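Local structure of epidermal growth factor receptor pathway substrate 8-like protein 1 (Mus musculus, 2CY5) at residues V8-V13 and L52-P57; V17-G22 and P107-F112; A48-L53 and L63-K68; A78-D83 and L96-E101. The protein probably recognises peptide motifs through its phosphotyrosine-binding domain, acting as an Eps8-related adaptor in growth factor receptor signalling. All coordinates share one frame; numbering follows the deposited sequence.

Interaction 1: residues V8-V13 and L52-P57; sequences VSQYHV and LLRVSP
Leu-52 pushes its CD1 methyl into the hollow between Gln-10 and His-12. The methyl lies over one face of the His-12 ring, 3.9 Å from its centroid and 16° off the ring normal, while its flank meets Gln-10 CB (CD1–CB 3.8 Å). Beyond this bump Gln-10 and Arg-54 run side by side with amide and guanidinium almost coplanar, 13° apart. Arg-54 NH2 donates to Gln-10 OE1 (3.2 Å) almost in line with the amide C=O, though the N-H itself is bent away from it, and NE adds a weak second bond, so the two flat groups are held level. Val-8 closes the row: with CG1 anti to its backbone N (chi1 177°), that methyl sits on Arg-54 CD at 4.0 Å.

On the other face of the sheet the relief is apolar. The edge of the Tyr-11 ring touches Val-55 through CE1 (to CG2, 4.0 Å), and CD1 leans on Leu-53 CD2. Val-13 CG2 fits against Leu-53 CB (4.1 Å). Helix 118-133 covers this face: Ile-122 packs on Tyr-11 and Val-13, and Asp-125, a calcium ligand, takes the Tyr-11 hydroxyl. Paired backbone bonds join Ser-9 to Val-55 and Tyr-11 to Leu-53, for instance Leu-53 N to Tyr-11 O at 2.7 Å. An antiparallel sheet with a C-terminal helix laid across it is characteristic of the PTB domain and its PH-like fold.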
loop_
_atom_site.group_PDB
_atom_site.type_symbol
_atom_site.label_atom_id
_atom_site.label_comp_id
_atom_site.label_asym_id
_atom_site.label_seq_id
_atom_site.Cartn_x
_atom_site.Cartn_y
_atom_site.Cartn_z
ATOM N N VAL A 8 -0.643 17.611 -17.360
ATOM C CA VAL A 8 -1.113 17.359 -15.963
ATOM C C VAL A 8 -2.567 17.670 -15.897
ATOM O O VAL A 8 -3.011 18.827 -16.349
ATOM C CB VAL A 8 -0.416 18.316 -15.023
ATOM C CG1 VAL A 8 -0.939 18.118 -13.619
ATOM C CG2 VAL A 8 1.075 18.110 -15.150
ATOM N N SER A 9 -3.391 16.698 -15.471
ATOM C CA SER A 9 -4.776 17.038 -15.353
ATOM C C SER A 9 -5.188 16.460 -13.994
ATOM O O SER A 9 -4.531 15.467 -13.483
ATOM C CB SER A 9 -5.593 16.306 -16.423
ATOM O OG SER A 9 -5.144 16.510 -17.756
ATOM N N GLN A 10 -6.255 16.991 -13.447
ATOM C CA GLN A 10 -6.900 16.432 -12.187
ATOM C C GLN A 10 -8.338 16.192 -12.302
ATOM O O GLN A 10 -9.075 16.856 -13.062
ATOM C CB GLN A 10 -6.792 17.265 -10.957
ATOM C CG GLN A 10 -6.271 18.606 -11.227
ATOM C CD GLN A 10 -6.151 19.381 -9.926
ATOM O OE1 GLN A 10 -5.100 19.343 -9.256
ATOM N NE2 GLN A 10 -7.270 20.005 -9.521
ATOM N N TYR A 11 -8.800 15.237 -11.530
ATOM C CA TYR A 11 -10.181 14.840 -11.530
ATOM C C TYR A 11 -10.624 14.565 -10.070
ATOM O O TYR A 11 -9.784 14.117 -9.197
ATOM C CB TYR A 11 -10.311 13.519 -12.254
ATOM C CG TYR A 11 -9.707 13.619 -13.604
ATOM C CD1 TYR A 11 -8.366 13.214 -13.828
ATOM C CD2 TYR A 11 -10.467 14.116 -14.686
ATOM C CE1 TYR A 11 -7.770 13.273 -15.113
ATOM C CE2 TYR A 11 -9.887 14.145 -16.015
ATOM C CZ TYR A 11 -8.583 13.722 -16.216
ATOM O OH TYR A 11 -7.997 13.685 -17.413
ATOM N N HIS A 12 -11.829 14.977 -9.742
ATOM C CA HIS A 12 -12.308 14.590 -8.426
ATOM C C HIS A 12 -12.933 13.190 -8.595
ATOM O O HIS A 12 -13.671 12.940 -9.576
ATOM C CB HIS A 12 -13.356 15.522 -7.925
ATOM C CG HIS A 12 -12.803 16.865 -7.563
ATOM N ND1 HIS A 12 -12.701 17.291 -6.255
ATOM C CD2 HIS A 12 -12.238 17.824 -8.330
ATOM C CE1 HIS A 12 -12.097 18.458 -6.245
ATOM N NE2 HIS A 12 -11.806 18.800 -7.491
ATOM N N VAL A 13 -12.605 12.266 -7.656
ATOM C CA VAL A 13 -13.224 10.963 -7.744
ATOM C C VAL A 13 -13.552 10.547 -6.303
ATOM O O VAL A 13 -13.052 11.173 -5.379
ATOM C CB VAL A 13 -12.177 9.888 -8.307
ATOM C CG1 VAL A 13 -11.733 10.297 -9.713
ATOM C CG2 VAL A 13 -11.019 9.821 -7.364
ATOM N N LEU A 52 -8.820 13.681 -4.881
ATOM C CA LEU A 52 -8.298 14.339 -6.113
ATOM C C LEU A 52 -7.307 13.434 -6.804
ATOM O O LEU A 52 -6.231 13.172 -6.270
ATOM C CB LEU A 52 -7.475 15.550 -5.736
ATOM C CG LEU A 52 -7.499 16.725 -6.706
ATOM C CD1 LEU A 52 -8.671 16.706 -7.698
ATOM C CD2 LEU A 52 -7.587 17.968 -5.787
ATOM N N LEU A 53 -7.633 12.990 -8.019
ATOM C CA LEU A 53 -6.737 12.103 -8.766
ATOM C C LEU A 53 -6.010 12.935 -9.868
ATOM O O LEU A 53 -6.657 13.639 -10.734
ATOM C CB LEU A 53 -7.549 10.900 -9.342
ATOM C CG LEU A 53 -6.673 9.824 -10.029
ATOM C CD1 LEU A 53 -7.464 8.518 -10.424
ATOM C CD2 LEU A 53 -6.185 10.342 -11.409
ATOM N N ARG A 54 -4.700 13.012 -9.741
ATOM C CA ARG A 54 -3.882 13.770 -10.652
ATOM C C ARG A 54 -3.026 12.955 -11.597
ATOM O O ARG A 54 -2.352 12.015 -11.205
ATOM C CB ARG A 54 -3.120 14.800 -9.840
ATOM C CG ARG A 54 -2.253 15.724 -10.714
ATOM C CD ARG A 54 -1.370 16.769 -9.922
ATOM N NE ARG A 54 -2.202 17.698 -9.138
ATOM C CZ ARG A 54 -1.708 18.462 -8.143
ATOM N NH1 ARG A 54 -0.405 18.424 -7.803
ATOM N NH2 ARG A 54 -2.506 19.261 -7.467
ATOM N N VAL A 55 -3.179 13.151 -12.940
ATOM C CA VAL A 55 -2.336 12.379 -13.880
ATOM C C VAL A 55 -1.251 13.316 -14.415
ATOM O O VAL A 55 -1.598 14.414 -14.918
ATOM C CB VAL A 55 -3.197 11.949 -14.981
ATOM C CG1 VAL A 55 -2.478 11.084 -15.913
ATOM C CG2 VAL A 55 -4.491 11.154 -14.352
ATOM N N SER A 56 0.009 12.953 -14.268
ATOM C CA SER A 56 1.138 13.742 -14.776
ATOM C C SER A 56 1.885 12.875 -15.645
ATOM O O SER A 56 1.632 11.667 -15.727
ATOM C CB SER A 56 1.945 14.259 -13.626
ATOM O OG SER A 56 2.779 13.258 -13.178
ATOM N N PRO A 57 2.869 13.383 -16.397
ATOM C CA PRO A 57 3.513 12.414 -17.281
ATOM C C PRO A 57 4.409 11.364 -16.599
ATOM O O PRO A 57 4.887 10.535 -17.270
ATOM C CB PRO A 57 4.426 13.274 -18.200
ATOM C CG PRO A 57 3.594 14.624 -18.180
ATOM C CD PRO A 57 3.278 14.778 -16.691
HETATM O O HOH W 1 -2.921 14.457 -17.851
#

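Interaction 2: residues V17-G22 and P107-F112; sequences VTFCLG and PDVHFF
Thr-18 and His-110 stand side by side, and Thr-18 OG1 lies 2.8 Å from His-110 ND1 at the edge of the imidazole, a hydrogen bond in which either may donate. The Thr-18 methyl CG2 also touches the ring at CE1 (3.3 Å). On the opposite face of the sheet Phe-19 lies against Val-109. Its chi1 of 67° sets CG between backbone N and carbonyl carbon, and Val-109 CB then comes over one ring face, 4.0 Å from the centroid. The Phe-19 CE2 corner meets the edge of Phe-111 at its CE2 (4.0 Å), and Val-17 CG1 touches the same ring at CD2. Leu-21 CG presses tightly on Val-109 CG2 at 3.4 Å.

Backbone bonds fix this first shell, among them Val-109 N to Phe-19 O (2.8 Å) and Leu-21 N to Pro-107 O (2.9 Å). Further out, His-15 NE2 also bonds Thr-18 OG1, and Lys-36, Leu-37 and Met-40 of helix 30-42 cover Val-17 and Phe-19. Cys-20 forms a disulfide with Cys-20 of the second subunit, whose Arg-104 makes a salt bridge to Asp-108, so the face carrying Thr-18, Cys-20 and Asp-108 belongs to the dimer contact. Pairing of the first strand, 9-20, with the last, 108-114, joins the two halves of the antiparallel sheet, the closure characteristic of the PH-like fold of PTB domains.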
loop_
_atom_site.group_PDB
_atom_site.type_symbol
_atom_site.label_atom_id
_atom_site.label_comp_id
_atom_site.label_asym_id
_atom_site.label_seq_id
_atom_site.Cartn_x
_atom_site.Cartn_y
_atom_site.Cartn_z
ATOM N N VAL A 17 -12.505 1.180 -2.976
ATOM C CA VAL A 17 -11.829 0.072 -2.227
ATOM C C VAL A 17 -10.466 -0.230 -2.935
ATOM O O VAL A 17 -10.280 0.126 -4.138
ATOM C CB VAL A 17 -12.757 -1.260 -2.373
ATOM C CG1 VAL A 17 -12.552 -2.002 -3.705
ATOM C CG2 VAL A 17 -12.334 -2.209 -1.240
ATOM N N THR A 18 -9.472 -0.721 -2.173
ATOM C CA THR A 18 -8.227 -1.209 -2.698
ATOM C C THR A 18 -8.101 -2.623 -2.077
ATOM O O THR A 18 -8.311 -2.770 -0.808
ATOM C CB THR A 18 -7.144 -0.368 -2.226
ATOM O OG1 THR A 18 -7.211 0.945 -2.822
ATOM C CG2 THR A 18 -5.775 -1.045 -2.596
ATOM N N PHE A 19 -7.804 -3.658 -2.832
ATOM C CA PHE A 19 -7.634 -4.975 -2.252
ATOM C C PHE A 19 -6.522 -5.699 -2.982
ATOM O O PHE A 19 -6.234 -5.363 -4.156
ATOM C CB PHE A 19 -8.998 -5.748 -2.245
ATOM C CG PHE A 19 -9.549 -6.111 -3.619
ATOM C CD1 PHE A 19 -8.981 -7.084 -4.367
ATOM C CD2 PHE A 19 -10.683 -5.399 -4.100
ATOM C CE1 PHE A 19 -9.520 -7.412 -5.676
ATOM C CE2 PHE A 19 -11.246 -5.693 -5.385
ATOM C CZ PHE A 19 -10.677 -6.676 -6.163
ATOM N N CYS A 20 -5.838 -6.641 -2.323
ATOM C CA CYS A 20 -4.639 -7.297 -2.910
ATOM C C CYS A 20 -5.158 -8.387 -3.819
ATOM O O CYS A 20 -6.232 -9.009 -3.585
ATOM C CB CYS A 20 -3.744 -8.041 -1.745
ATOM S SG CYS A 20 -3.487 -6.573 -0.592
ATOM N N LEU A 21 -4.375 -8.641 -4.807
ATOM C CA LEU A 21 -4.715 -9.742 -5.785
ATOM C C LEU A 21 -3.760 -10.890 -5.601
ATOM O O LEU A 21 -2.615 -10.717 -5.859
ATOM C CB LEU A 21 -4.487 -9.422 -7.256
ATOM C CG LEU A 21 -5.467 -8.590 -7.934
ATOM C CD1 LEU A 21 -5.125 -8.454 -9.375
ATOM C CD2 LEU A 21 -6.825 -9.325 -7.839
ATOM N N GLY A 22 -4.235 -12.047 -5.237
ATOM C CA GLY A 22 -3.350 -13.206 -5.081
ATOM C C GLY A 22 -3.612 -14.216 -6.216
ATOM O O GLY A 22 -4.747 -14.304 -6.692
ATOM N N PRO A 107 0.149 -7.630 -6.477
ATOM C CA PRO A 107 -0.376 -6.372 -7.074
ATOM C C PRO A 107 -1.692 -6.033 -6.287
ATOM O O PRO A 107 -2.264 -6.865 -5.562
ATOM C CB PRO A 107 -0.830 -6.759 -8.462
ATOM C CG PRO A 107 -0.604 -8.305 -8.560
ATOM C CD PRO A 107 0.113 -8.785 -7.404
ATOM N N ASP A 108 -2.181 -4.794 -6.471
ATOM C CA ASP A 108 -3.427 -4.406 -5.787
ATOM C C ASP A 108 -4.389 -3.904 -6.907
ATOM O O ASP A 108 -3.882 -3.316 -7.945
ATOM C CB ASP A 108 -3.137 -3.148 -4.973
ATOM C CG ASP A 108 -2.147 -3.384 -3.813
ATOM O OD1 ASP A 108 -2.487 -4.402 -3.183
ATOM O OD2 ASP A 108 -1.154 -2.597 -3.548
ATOM N N VAL A 109 -5.678 -4.090 -6.607
ATOM C CA VAL A 109 -6.731 -3.530 -7.448
ATOM C C VAL A 109 -7.274 -2.269 -6.727
ATOM O O VAL A 109 -7.660 -2.380 -5.548
ATOM C CB VAL A 109 -7.839 -4.531 -7.595
ATOM C CG1 VAL A 109 -9.117 -3.789 -8.215
ATOM C CG2 VAL A 109 -7.252 -5.706 -8.439
ATOM N N HIS A 110 -7.315 -1.123 -7.387
ATOM C CA HIS A 110 -7.929 0.054 -6.771
ATOM C C HIS A 110 -9.246 0.412 -7.645
ATOM O O HIS A 110 -9.193 0.461 -8.914
ATOM C CB HIS A 110 -7.023 1.225 -6.866
ATOM C CG HIS A 110 -5.658 1.042 -6.249
ATOM N ND1 HIS A 110 -5.424 1.271 -4.905
ATOM C CD2 HIS A 110 -4.466 0.626 -6.782
ATOM C CE1 HIS A 110 -4.147 0.976 -4.643
ATOM N NE2 HIS A 110 -3.550 0.574 -5.752
ATOM N N PHE A 111 -10.381 0.620 -6.989
ATOM C CA PHE A 111 -11.599 1.033 -7.705
ATOM C C PHE A 111 -11.973 2.447 -7.261
ATOM O O PHE A 111 -12.027 2.778 -6.011
ATOM C CB PHE A 111 -12.764 0.122 -7.353
ATOM C CG PHE A 111 -12.902 -1.081 -8.200
ATOM C CD1 PHE A 111 -13.381 -0.997 -9.463
ATOM C CD2 PHE A 111 -12.594 -2.337 -7.661
ATOM C CE1 PHE A 111 -13.614 -2.138 -10.238
ATOM C CE2 PHE A 111 -12.809 -3.525 -8.407
ATOM C CZ PHE A 111 -13.344 -3.459 -9.727
ATOM N N PHE A 112 -12.340 3.272 -8.288
ATOM C CA PHE A 112 -12.776 4.679 -8.069
ATOM C C PHE A 112 -14.031 4.914 -8.836
ATOM O O PHE A 112 -14.284 4.283 -9.855
ATOM C CB PHE A 112 -11.713 5.695 -8.511
ATOM C CG PHE A 112 -10.373 5.484 -7.887
ATOM C CD1 PHE A 112 -9.427 4.577 -8.475
ATOM C CD2 PHE A 112 -9.969 6.222 -6.823
ATOM C CE1 PHE A 112 -8.088 4.471 -8.008
ATOM C CE2 PHE A 112 -8.587 6.137 -6.278
ATOM C CZ PHE A 112 -7.642 5.262 -6.902
#

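Interaction 3: residues A48-L53 and L63-K68; sequences AQEMLL and LDPVSK
Leu-52 and Leu-63 form an antiparallel hydrogen-bonded pair in the hairpin of strands 49-55 and 59-63, at the point where the second strand leaves the sheet through an Asx turn at Asp-64. Leu-52 N donates to Leu-63 O (2.9 Å) and Leu-63 N returns to Leu-52 O (2.7 Å).

From there the Leu-52 side chain can be followed outward. CB rests on Leu-63 O at 3.4 Å and on Leu-63 CB at 3.9 Å, closely beside the bonded backbone. At CG the chain forks. One branch, CD1, turns to strand 9-20; the other, CD2, reaches into the turn, where it approaches Pro-65 CA (4.2 Å) and, at its far side, the aliphatic CE of Lys-68. Pro-65 packs nearer the strand, its CD lying 3.6 Å from Glu-50 O, and a water donating to both Glu-50 O and Asp-64 OD2 bridges the same corner.

The turn is held from within. Asp-64 OD1 accepts from Val-66 N and Ser-67 N, which reach it from opposite faces of the carboxylate plane, and this double grip fixes the rotation of the group. Lys-68 N bonds Asp-64 O, which closes the turn's backbone. The lysine's ammonium adds a further tie: Lys-68 NZ donates to Pro-65 O at 2.8 Å, from 36° out of the carbonyl plane.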
loop_
_atom_site.group_PDB
_atom_site.type_symbol
_atom_site.label_atom_id
_atom_site.label_comp_id
_atom_site.label_asym_id
_atom_site.label_seq_id
_atom_site.Cartn_x
_atom_site.Cartn_y
_atom_site.Cartn_z
ATOM N N ALA A 48 -17.224 5.223 0.111
ATOM C CA ALA A 48 -16.774 6.273 -0.800
ATOM C C ALA A 48 -16.058 7.380 -0.114
ATOM O O ALA A 48 -16.525 8.019 0.871
ATOM C CB ALA A 48 -18.008 6.783 -1.638
ATOM N N GLN A 49 -14.875 7.640 -0.574
ATOM C CA GLN A 49 -14.088 8.718 0.033
ATOM C C GLN A 49 -13.671 9.624 -1.037
ATOM O O GLN A 49 -12.981 9.179 -1.959
ATOM C CB GLN A 49 -12.881 8.145 0.728
ATOM C CG GLN A 49 -11.947 9.193 1.290
ATOM C CD GLN A 49 -10.840 8.552 2.191
ATOM O OE1 GLN A 49 -11.137 7.661 3.014
ATOM N NE2 GLN A 49 -9.577 9.017 2.053
ATOM N N GLU A 50 -13.946 10.943 -0.922
ATOM C CA GLU A 50 -13.635 11.837 -2.030
ATOM C C GLU A 50 -12.178 12.137 -2.100
ATOM O O GLU A 50 -11.513 12.316 -1.127
ATOM C CB GLU A 50 -14.494 13.155 -1.970
ATOM C CG GLU A 50 -14.292 13.938 -3.336
ATOM C CD GLU A 50 -15.146 15.250 -3.385
ATOM O OE1 GLU A 50 -16.368 15.083 -3.202
ATOM O OE2 GLU A 50 -14.605 16.375 -3.590
HETATM N N MSE A 51 -11.616 12.143 -3.313
HETATM C CA MSE A 51 -10.200 12.404 -3.453
HETATM C C MSE A 51 -9.964 13.097 -4.794
HETATM O O MSE A 51 -10.769 13.039 -5.726
HETATM C CB MSE A 51 -9.408 11.052 -3.564
HETATM C CG MSE A 51 -9.059 10.398 -2.305
HETATM SE SE MSE A 51 -8.093 8.722 -2.721
HETATM C CE MSE A 51 -8.204 8.280 -0.753
ATOM N N LEU A 52 -8.820 13.681 -4.881
ATOM C CA LEU A 52 -8.298 14.339 -6.113
ATOM C C LEU A 52 -7.307 13.434 -6.804
ATOM O O LEU A 52 -6.231 13.172 -6.270
ATOM C CB LEU A 52 -7.475 15.550 -5.736
ATOM C CG LEU A 52 -7.499 16.725 -6.706
ATOM C CD1 LEU A 52 -8.671 16.706 -7.698
ATOM C CD2 LEU A 52 -7.587 17.968 -5.787
ATOM N N LEU A 53 -7.633 12.990 -8.019
ATOM C CA LEU A 53 -6.737 12.103 -8.766
ATOM C C LEU A 53 -6.010 12.935 -9.868
ATOM O O LEU A 53 -6.657 13.639 -10.734
ATOM C CB LEU A 53 -7.549 10.900 -9.342
ATOM C CG LEU A 53 -6.673 9.824 -10.029
ATOM C CD1 LEU A 53 -7.464 8.518 -10.424
ATOM C CD2 LEU A 53 -6.185 10.342 -11.409
ATOM N N LEU A 63 -4.762 13.060 -3.997
ATOM C CA LEU A 63 -4.670 14.095 -2.955
ATOM C C LEU A 63 -5.930 14.359 -2.159
ATOM O O LEU A 63 -7.042 14.114 -2.637
ATOM C CB LEU A 63 -4.190 15.441 -3.586
ATOM C CG LEU A 63 -3.152 15.311 -4.754
ATOM C CD1 LEU A 63 -3.316 16.432 -5.842
ATOM C CD2 LEU A 63 -1.868 15.466 -4.176
ATOM N N ASP A 64 -5.801 14.940 -0.947
ATOM C CA ASP A 64 -6.985 15.308 -0.181
ATOM C C ASP A 64 -7.554 16.532 -0.904
ATOM O O ASP A 64 -6.821 17.464 -1.167
ATOM C CB ASP A 64 -6.616 15.670 1.206
ATOM C CG ASP A 64 -7.838 16.087 2.005
ATOM O OD1 ASP A 64 -8.324 17.262 1.867
ATOM O OD2 ASP A 64 -8.326 15.206 2.738
ATOM N N PRO A 65 -8.819 16.502 -1.308
ATOM C CA PRO A 65 -9.506 17.563 -2.044
ATOM C C PRO A 65 -9.453 18.986 -1.517
ATOM O O PRO A 65 -9.713 19.932 -2.276
ATOM C CB PRO A 65 -10.938 17.040 -2.160
ATOM C CG PRO A 65 -11.073 16.194 -1.048
ATOM C CD PRO A 65 -9.766 15.443 -1.003
ATOM N N VAL A 66 -9.159 19.135 -0.235
ATOM C CA VAL A 66 -9.066 20.466 0.381
ATOM C C VAL A 66 -7.648 20.806 0.722
ATOM O O VAL A 66 -7.150 21.762 0.165
ATOM C CB VAL A 66 -9.913 20.567 1.661
ATOM C CG1 VAL A 66 -9.780 21.987 2.275
ATOM C CG2 VAL A 66 -11.347 20.274 1.286
ATOM N N SER A 67 -7.019 20.010 1.602
ATOM C CA SER A 67 -5.668 20.253 2.035
ATOM C C SER A 67 -4.663 20.160 0.916
ATOM O O SER A 67 -3.580 20.697 0.980
ATOM C CB SER A 67 -5.294 19.257 3.112
ATOM O OG SER A 67 -5.234 17.945 2.622
ATOM N N LYS A 68 -5.029 19.452 -0.132
ATOM C CA LYS A 68 -4.140 19.251 -1.259
ATOM C C LYS A 68 -2.902 18.430 -0.927
ATOM O O LYS A 68 -2.020 18.272 -1.745
ATOM C CB LYS A 68 -3.775 20.580 -1.917
ATOM C CG LYS A 68 -4.746 21.025 -3.059
ATOM C CD LYS A 68 -6.119 21.341 -2.545
ATOM C CE LYS A 68 -7.080 21.701 -3.688
ATOM N NZ LYS A 68 -8.380 22.186 -3.121
HETATM O O HOH W 2 -10.195 13.088 1.686
#

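Interaction 4: residues A78-D83 and L96-E101; sequences AIVRCD and LLVCQE
Leu-96, two residues into strand 94-99, pairs with Asp-83: Leu-96 N donates to Asp-83 O (2.7 Å), and Leu-96 O receives Asp-83 N. Leu-97 follows on the other face, its CD2 methyl lodged between Ile-79 CG2 (3.8 Å) and Cys-82 CB (3.8 Å). At Val-98 the register slips by one residue. Val-98 O accepts from both Val-80 N (2.8 Å) and Arg-81 N (3.2 Å), a classic beta bulge, while Val-98 N returns a bond to Arg-81 O. The valine straddles the bulge: CG1, anti to the backbone N (chi1 177°), meets Val-80 CG2 at 3.5 Å, and CG2 rests on Arg-81 CB. Cys-99 swings back to the Leu-97 face, its SG near Ile-79 CG1 (4.2 Å). Gln-100 N then bonds Ala-78 O (2.9 Å), and Gln-100 CB lies along Val-80 CG1.

Strand 79-85 is outermost in this chain's sheet. As in PTB domains generally, the groove beside it and the C-terminal helix is the probable peptide site. Leu-130 and Ile-126 of helix 118-133 pack on Ile-79 and Cys-82, Val-30 of helix 30-42 touches Arg-81, Asp-83 and Leu-96, and strand 108-114 flanks strand 94-99.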
loop_
_atom_site.group_PDB
_atom_site.type_symbol
_atom_site.label_atom_id
_atom_site.label_comp_id
_atom_site.label_asym_id
_atom_site.label_seq_id
_atom_site.Cartn_x
_atom_site.Cartn_y
_atom_site.Cartn_z
ATOM N N ALA A 78 4.774 1.488 -12.091
ATOM C CA ALA A 78 3.984 0.671 -11.165
ATOM C C ALA A 78 2.584 0.349 -11.691
ATOM O O ALA A 78 1.962 -0.564 -11.204
ATOM C CB ALA A 78 3.863 1.451 -9.798
ATOM N N ILE A 79 2.033 1.035 -12.685
ATOM C CA ILE A 79 0.643 0.671 -13.140
ATOM C C ILE A 79 0.616 -0.475 -14.113
ATOM O O ILE A 79 1.198 -0.399 -15.157
ATOM C CB ILE A 79 -0.018 2.002 -13.742
ATOM C CG1 ILE A 79 0.092 3.055 -12.645
ATOM C CG2 ILE A 79 -1.412 1.799 -14.212
ATOM C CD1 ILE A 79 -0.523 4.401 -13.029
ATOM N N VAL A 80 -0.108 -1.527 -13.871
ATOM C CA VAL A 80 -0.008 -2.639 -14.745
ATOM C C VAL A 80 -1.229 -2.635 -15.559
ATOM O O VAL A 80 -1.217 -3.233 -16.591
ATOM C CB VAL A 80 0.223 -4.026 -13.983
ATOM C CG1 VAL A 80 0.673 -3.856 -12.529
ATOM C CG2 VAL A 80 -1.064 -4.730 -13.771
ATOM N N ARG A 81 -2.316 -2.011 -15.112
ATOM C CA ARG A 81 -3.530 -1.982 -15.939
ATOM C C ARG A 81 -4.485 -0.844 -15.562
ATOM O O ARG A 81 -4.673 -0.544 -14.337
ATOM C CB ARG A 81 -4.375 -3.226 -15.808
ATOM C CG ARG A 81 -5.443 -3.139 -16.880
ATOM C CD ARG A 81 -5.966 -4.539 -17.356
ATOM N NE ARG A 81 -7.030 -4.419 -18.321
ATOM C CZ ARG A 81 -7.953 -5.333 -18.488
ATOM N NH1 ARG A 81 -7.907 -6.467 -17.776
ATOM N NH2 ARG A 81 -9.002 -5.036 -19.256
ATOM N N CYS A 82 -5.221 -0.279 -16.560
ATOM C CA CYS A 82 -6.161 0.774 -16.164
ATOM C C CYS A 82 -7.390 0.544 -17.031
ATOM O O CYS A 82 -7.197 0.431 -18.240
ATOM C CB CYS A 82 -5.513 2.152 -16.485
ATOM S SG CYS A 82 -6.738 3.446 -16.133
ATOM N N ASP A 83 -8.605 0.407 -16.485
ATOM C CA ASP A 83 -9.805 0.176 -17.298
ATOM C C ASP A 83 -10.951 0.937 -16.677
ATOM O O ASP A 83 -10.823 1.533 -15.571
ATOM C CB ASP A 83 -10.172 -1.221 -17.329
ATOM C CG ASP A 83 -10.979 -1.612 -18.666
ATOM O OD1 ASP A 83 -11.303 -2.784 -18.919
ATOM O OD2 ASP A 83 -11.304 -0.720 -19.458
ATOM N N LEU A 96 -10.866 1.373 -12.845
ATOM C CA LEU A 96 -10.100 0.338 -12.164
ATOM C C LEU A 96 -8.654 0.564 -12.455
ATOM O O LEU A 96 -8.199 0.838 -13.630
ATOM C CB LEU A 96 -10.560 -0.967 -12.714
ATOM C CG LEU A 96 -10.204 -2.247 -11.969
ATOM C CD1 LEU A 96 -11.012 -3.423 -12.495
ATOM C CD2 LEU A 96 -8.877 -2.457 -12.286
ATOM N N LEU A 97 -7.828 0.554 -11.426
ATOM C CA LEU A 97 -6.352 0.654 -11.623
ATOM C C LEU A 97 -5.664 -0.541 -10.921
ATOM O O LEU A 97 -5.922 -0.799 -9.742
ATOM C CB LEU A 97 -5.723 1.938 -11.028
ATOM C CG LEU A 97 -5.755 3.228 -11.738
ATOM C CD1 LEU A 97 -5.221 4.312 -10.700
ATOM C CD2 LEU A 97 -4.764 3.091 -12.891
ATOM N N VAL A 98 -4.858 -1.306 -11.635
ATOM C CA VAL A 98 -4.136 -2.381 -10.941
ATOM C C VAL A 98 -2.710 -1.861 -10.868
ATOM O O VAL A 98 -2.133 -1.462 -11.921
ATOM C CB VAL A 98 -4.185 -3.636 -11.771
ATOM C CG1 VAL A 98 -3.282 -4.842 -11.029
ATOM C CG2 VAL A 98 -5.653 -3.960 -12.156
ATOM N N CYS A 99 -2.045 -1.857 -9.666
ATOM C CA CYS A 99 -0.671 -1.360 -9.563
ATOM C C CYS A 99 0.163 -2.556 -8.960
ATOM O O CYS A 99 -0.421 -3.462 -8.262
ATOM C CB CYS A 99 -0.652 -0.232 -8.558
ATOM S SG CYS A 99 -1.627 1.049 -9.319
ATOM N N GLN A 100 1.452 -2.550 -9.211
ATOM C CA GLN A 100 2.352 -3.586 -8.550
ATOM C C GLN A 100 3.379 -2.673 -7.945
ATOM O O GLN A 100 4.246 -2.080 -8.671
ATOM C CB GLN A 100 3.019 -4.519 -9.614
ATOM C CG GLN A 100 4.155 -5.500 -8.971
ATOM C CD GLN A 100 3.534 -6.262 -7.776
ATOM O OE1 GLN A 100 3.745 -5.934 -6.600
ATOM N NE2 GLN A 100 2.754 -7.234 -8.074
ATOM N N GLU A 101 3.218 -2.362 -6.682
ATOM C CA GLU A 101 4.188 -1.495 -6.005
ATOM C C GLU A 101 5.484 -2.394 -5.797
ATOM O O GLU A 101 5.418 -3.669 -5.518
ATOM C CB GLU A 101 3.663 -1.059 -4.681
ATOM C CG GLU A 101 2.497 -0.122 -4.819
ATOM C CD GLU A 101 2.044 0.377 -3.480
ATOM O OE1 GLU A 101 2.919 0.789 -2.683
ATOM O OE2 GLU A 101 0.808 0.369 -3.197
#

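All four contacts lie in one antiparallel sheet. Interactions 1 and 2 use opposite ends of strand 9-20, their centres about 19 Å apart, and alternate along the chain. Interaction 3 continues from interaction 1 across strand 49-55, sharing Leu-52 and Leu-53, with centres about 10 Å apart. Interaction 4 is nested in the loop closed by interaction 2 and lies about 9 Å from it, centre to centre, where strands 94-99 and 108-114 are hydrogen-bonded. The sheet thus runs from strand 70-75, which follows the turn of interaction 3, to strand 79-85 of interaction 4, with strand 9-20 linking its halves. Interaction 2 carries the disulfide of the dimer; interaction 4 borders the probable peptide groove.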